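Local coordinates for protein flavodoxin (Lactobacillus reuteri, PDB 5VEG) that binds flavin mononucleotide and probably serves as a low-potential electron donor to redox enzymes, in association with a bacterial microcompartment for 1,2-propanediol use, at residues 30-36 and 78-84; 43-47 and 153-157. One frame throughout, in Å; residues are numbered along the deposited sequence.

Interaction 1. Residues 30-36 and 78-84; sequences MLTAHVV and ADILVVC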
# COMPACT_ATOMS: atom_id res chain seq x y z
N MET A 30 -10.01 18.46 -3.14
CA MET A 30 -10.89 17.40 -3.63
C MET A 30 -10.51 16.00 -3.09
O MET A 30 -11.25 15.42 -2.31
CB MET A 30 -10.91 17.39 -5.16
CG MET A 30 -12.21 16.88 -5.76
SD MET A 30 -12.16 16.82 -7.56
CE MET A 30 -13.89 17.11 -7.96
N LEU A 31 -9.36 15.46 -3.50
CA LEU A 31 -9.04 14.07 -3.22
C LEU A 31 -8.15 13.93 -1.99
O LEU A 31 -7.21 14.70 -1.79
CB LEU A 31 -8.35 13.41 -4.42
CG LEU A 31 -9.25 13.05 -5.59
CD1 LEU A 31 -8.46 12.37 -6.71
CD2 LEU A 31 -10.39 12.17 -5.13
N THR A 32 -8.46 12.92 -1.17
CA THR A 32 -7.65 12.55 -0.03
C THR A 32 -7.12 11.13 -0.21
O THR A 32 -7.70 10.31 -0.93
CB THR A 32 -8.46 12.62 1.28
OG1 THR A 32 -9.56 11.71 1.19
CG2 THR A 32 -9.00 14.04 1.50
N ALA A 33 -6.00 10.85 0.47
CA ALA A 33 -5.38 9.53 0.46
C ALA A 33 -4.76 9.28 1.82
O ALA A 33 -4.30 10.19 2.50
CB ALA A 33 -4.31 9.40 -0.63
N HIS A 34 -4.78 8.01 2.22
CA HIS A 34 -4.06 7.56 3.41
C HIS A 34 -3.11 6.45 2.99
O HIS A 34 -3.56 5.44 2.42
CB HIS A 34 -5.04 7.10 4.49
CG HIS A 34 -4.46 7.11 5.87
ND1 HIS A 34 -5.19 7.48 6.98
CD2 HIS A 34 -3.23 6.78 6.31
CE1 HIS A 34 -4.42 7.37 8.05
NE2 HIS A 34 -3.22 6.96 7.67
N VAL A 35 -1.82 6.64 3.23
CA VAL A 35 -0.79 5.63 2.96
C VAL A 35 -0.30 5.09 4.29
O VAL A 35 0.24 5.84 5.11
CB VAL A 35 0.38 6.20 2.14
CG1 VAL A 35 1.47 5.15 1.96
CG2 VAL A 35 -0.10 6.70 0.79
N VAL A 36 -0.48 3.80 4.52
CA VAL A 36 0.11 3.17 5.70
C VAL A 36 1.27 2.30 5.25
O VAL A 36 1.26 1.71 4.16
CB VAL A 36 -0.90 2.36 6.53
CG1 VAL A 36 -2.02 3.29 7.06
CG2 VAL A 36 -1.47 1.22 5.73
N ALA A 78 -10.17 8.19 3.89
CA ALA A 78 -9.64 8.77 2.66
C ALA A 78 -10.35 8.18 1.43
O ALA A 78 -10.98 7.12 1.48
CB ALA A 78 -8.13 8.53 2.55
N ASP A 79 -10.24 8.90 0.31
CA ASP A 79 -10.77 8.39 -0.95
C ASP A 79 -9.86 7.31 -1.55
O ASP A 79 -10.35 6.40 -2.21
CB ASP A 79 -10.92 9.51 -1.97
CG ASP A 79 -11.69 10.71 -1.44
OD1 ASP A 79 -12.81 10.52 -0.92
OD2 ASP A 79 -11.15 11.83 -1.54
N ILE A 80 -8.55 7.43 -1.35
CA ILE A 80 -7.54 6.52 -1.91
C ILE A 80 -6.82 5.86 -0.74
O ILE A 80 -6.36 6.56 0.17
CB ILE A 80 -6.56 7.27 -2.83
CG1 ILE A 80 -7.29 7.81 -4.07
CG2 ILE A 80 -5.35 6.37 -3.23
CD1 ILE A 80 -6.45 8.77 -4.93
N LEU A 81 -6.73 4.53 -0.76
CA LEU A 81 -6.13 3.75 0.32
C LEU A 81 -4.94 2.95 -0.20
O LEU A 81 -5.07 2.23 -1.19
CB LEU A 81 -7.16 2.81 0.94
CG LEU A 81 -8.50 3.48 1.22
CD1 LEU A 81 -9.56 2.45 1.54
CD2 LEU A 81 -8.32 4.48 2.35
N VAL A 82 -3.80 3.06 0.48
CA VAL A 82 -2.55 2.43 0.05
C VAL A 82 -1.91 1.75 1.25
O VAL A 82 -1.80 2.36 2.32
CB VAL A 82 -1.57 3.46 -0.57
CG1 VAL A 82 -0.22 2.78 -0.93
CG2 VAL A 82 -2.19 4.10 -1.79
N VAL A 83 -1.48 0.50 1.07
CA VAL A 83 -0.64 -0.22 2.03
C VAL A 83 0.71 -0.54 1.38
O VAL A 83 0.76 -1.11 0.28
CB VAL A 83 -1.31 -1.51 2.54
CG1 VAL A 83 -0.40 -2.23 3.51
CG2 VAL A 83 -2.67 -1.19 3.22
N CYS A 84 1.79 -0.19 2.06
CA CYS A 84 3.14 -0.53 1.64
C CYS A 84 3.77 -1.35 2.76
O CYS A 84 4.05 -0.82 3.83
CB CYS A 84 3.97 0.72 1.35
SG CYS A 84 3.29 1.85 0.08
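Strands 31-36 and 80-84, two inner strands of the flavodoxin sheet, run parallel, their axes 11° apart and 4.8 Å at closest approach, with backbone bonds alternating from Ile-80 N on Thr-32 O through to Cys-84 N on Val-36 O. On one face Ala-33 and Val-35 pack against Ile-80 and Val-82, covered by helices 43-56 and 159-176; the two valines lie side by side, Val-35 CG2 3.8 Å from Val-82 CB. The other face carries His-34, whose NE2 bonds Ser-65, and Val-36, whose CG2 meets Val-83 CG2 at 3.7 Å. Around Thr-32 and Asp-79 side chains add to the backbone bonds. Thr-32 N gives a fairly straight bond to Asp-79 OD2 at 2.9 Å, arriving on the anti side and 28° out of the carboxylate plane. With chi1 61°, Thr-32 OG1 sits between its own N and carbonyl carbon, where it accepts Asp-79 N at 3.0 Å and makes a weak 3.2 Å bond to OD2. Replacing Asp-79 by alanine is likely to leave Thr-32 N without its acceptor, while the backbone bond to OG1 could persist. Reciprocal polar pairing thus closes the partly exposed end, beside the apolar face of Ala-33, Val-35, Ile-80 and Val-82.

Interaction 2. Residues 43-47 and 153-157; sequences NNEEV and IDLEP. With FMN (flavin mononucleotide), chain D.
Val-47 and Ile-153 meet tip to tip on the buried side of this contact, Val-47 CG2 lying 3.8 Å from Ile-153 CD1. Leu-165 of helix 159-176 touches both side chains, and Ala-117 and Ser-119 border the valine from strand 113-120. Pro-157 extends the packing: its CG lies 3.6 Å from Glu-46 CD, so the ring rests against the end of an extended glutamate whose CG is anti to the backbone N (chi1 -165°). Toward solvent the fit changes character. Glu-46 OE2 and Glu-156 OE1 stand 3.8 Å apart with carboxylate planes turned 50°, a like-charge approach that probably costs energy unless solvent screens it. In the flavodoxin fold the start of the first helix holds the FMN phosphate, and here Asn-43 N and Asn-44 N bond O1P and O2P respectively. Asn-44 ND2 adds a second grip on O2P, 3.0 Å long, while Asn-44 OD1 takes the backbone N-H of Ser-119, which fixes the amide's rotation. The Asn-43 amide divides its two ends: ND2 makes a nearly straight bond (173°) to ribityl O4' at 3.0 Å, whereas OD1 lies 3.3 Å from Glu-156 CG. Looser still is a van der Waals touch of Leu-155 CD2 on the ribityl hydroxyl oxygen O3' of FMN, 3.7 Å away.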
# COMPACT_ATOMS: atom_id res chain seq x y z
N ASN A 43 12.87 0.33 4.07
CA ASN A 43 12.64 0.27 2.63
C ASN A 43 11.17 0.54 2.29
O ASN A 43 10.88 1.27 1.35
CB ASN A 43 13.07 -1.10 2.07
CG ASN A 43 14.59 -1.24 2.01
OD1 ASN A 43 15.32 -0.25 2.01
ND2 ASN A 43 15.07 -2.49 1.97
N ASN A 44 10.25 -0.06 3.04
CA ASN A 44 8.83 0.13 2.75
C ASN A 44 8.31 1.48 3.20
O ASN A 44 7.31 1.95 2.66
CB ASN A 44 8.02 -0.99 3.39
CG ASN A 44 8.08 -2.25 2.58
OD1 ASN A 44 7.29 -2.43 1.66
ND2 ASN A 44 9.04 -3.12 2.89
N GLU A 45 8.97 2.10 4.18
CA GLU A 45 8.67 3.50 4.48
C GLU A 45 9.17 4.40 3.36
O GLU A 45 8.50 5.38 3.00
CB GLU A 45 9.29 3.90 5.82
CG GLU A 45 9.14 5.37 6.11
CD GLU A 45 9.67 5.76 7.47
OE1 GLU A 45 10.05 4.87 8.27
OE2 GLU A 45 9.69 6.99 7.74
N GLU A 46 10.33 4.08 2.80
CA GLU A 46 10.79 4.77 1.59
C GLU A 46 9.77 4.63 0.47
O GLU A 46 9.45 5.62 -0.20
CB GLU A 46 12.16 4.20 1.17
CG GLU A 46 12.92 5.03 0.17
CD GLU A 46 14.35 4.51 -0.04
OE1 GLU A 46 14.80 3.64 0.74
OE2 GLU A 46 15.02 4.97 -0.99
N VAL A 47 9.24 3.42 0.25
CA VAL A 47 8.24 3.23 -0.80
C VAL A 47 7.01 4.08 -0.52
O VAL A 47 6.49 4.77 -1.40
CB VAL A 47 7.86 1.74 -0.91
CG1 VAL A 47 6.62 1.55 -1.84
CG2 VAL A 47 9.07 0.90 -1.40
N ILE A 153 8.65 -4.40 -5.37
CA ILE A 153 9.98 -3.83 -5.49
C ILE A 153 10.99 -4.77 -4.85
O ILE A 153 10.70 -5.41 -3.82
CB ILE A 153 10.01 -2.43 -4.85
CG1 ILE A 153 9.26 -1.45 -5.76
CG2 ILE A 153 11.45 -1.96 -4.60
CD1 ILE A 153 8.64 -0.28 -5.02
N ASP A 154 12.16 -4.88 -5.47
CA ASP A 154 13.26 -5.67 -4.91
C ASP A 154 14.16 -4.75 -4.08
O ASP A 154 14.89 -3.92 -4.64
CB ASP A 154 14.04 -6.36 -6.03
CG ASP A 154 15.15 -7.26 -5.51
OD1 ASP A 154 14.88 -8.16 -4.69
OD2 ASP A 154 16.30 -7.07 -5.92
N LEU A 155 14.08 -4.89 -2.76
CA LEU A 155 14.97 -4.20 -1.81
C LEU A 155 14.74 -2.70 -1.93
O LEU A 155 13.59 -2.24 -1.82
CB LEU A 155 16.42 -4.67 -2.03
CG LEU A 155 16.76 -6.13 -1.77
CD1 LEU A 155 18.28 -6.32 -1.82
CD2 LEU A 155 16.20 -6.62 -0.44
N GLU A 156 15.79 -1.90 -2.15
CA GLU A 156 15.63 -0.46 -2.14
C GLU A 156 15.03 0.01 -3.46
O GLU A 156 15.36 -0.53 -4.52
CB GLU A 156 16.96 0.24 -1.91
CG GLU A 156 16.99 1.01 -0.60
CD GLU A 156 18.23 1.86 -0.43
OE1 GLU A 156 18.28 2.95 -1.04
OE2 GLU A 156 19.13 1.44 0.32
N PRO A 157 14.15 1.01 -3.42
CA PRO A 157 13.59 1.54 -4.67
C PRO A 157 14.62 2.38 -5.41
O PRO A 157 15.25 3.26 -4.83
CB PRO A 157 12.40 2.39 -4.20
CG PRO A 157 12.73 2.76 -2.78
CD PRO A 157 13.57 1.64 -2.22
N1 FMN D . 11.22 -10.70 1.28
C2 FMN D . 10.25 -11.30 0.51
O2 FMN D . 9.83 -10.73 -0.49
N3 FMN D . 9.76 -12.54 0.86
C4 FMN D . 10.23 -13.20 1.98
O4 FMN D . 9.77 -14.30 2.26
C4A FMN D . 11.22 -12.60 2.76
N5 FMN D . 11.71 -13.23 3.89
C5A FMN D . 12.69 -12.60 4.64
C6 FMN D . 13.22 -13.21 5.79
C7 FMN D . 14.21 -12.57 6.54
C7M FMN D . 14.78 -13.22 7.77
C8 FMN D . 14.68 -11.32 6.15
C8M FMN D . 15.75 -10.64 6.96
C9 FMN D . 14.17 -10.71 5.01
C9A FMN D . 13.17 -11.34 4.28
N10 FMN D . 12.67 -10.71 3.16
C10 FMN D . 11.71 -11.35 2.40
C1' FMN D . 13.24 -9.39 2.74
C2' FMN D . 12.54 -8.12 3.22
O2' FMN D . 11.20 -8.18 2.82
C3' FMN D . 13.23 -7.01 2.45
O3' FMN D . 14.57 -6.83 2.88
C4' FMN D . 12.50 -5.68 2.57
O4' FMN D . 13.16 -4.75 1.74
C5' FMN D . 12.56 -5.17 3.99
O5' FMN D . 11.70 -4.05 4.04
P FMN D . 11.82 -2.98 5.25
O1P FMN D . 13.17 -2.31 5.15
O2P FMN D . 10.72 -1.96 5.02
O3P FMN D . 11.71 -3.67 6.57

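Interactions 1 and 2 have centres about 18 Å apart, on opposite sides of the chain's centre, yet they meet directly: Cys-84 SG lies 3.9 Å from Val-47 CG1, and Cys-84 CB is 3.8 Å from Asn-44 O. Strand 31-38 leads into helix 43-56, so the chain passes from the ladder of interaction 1 to the phosphate-binding helix start of interaction 2. Both contacts reach the same five-stranded parallel sheet, interaction 2 through one of its two edge strands, 145-154. Only interaction 2 binds FMN directly; the Cys-84 side chain lies about 8 Å from FMN. Thr-39 and Thr-41, between strand and helix, supply further hydrogen bonds to FMN.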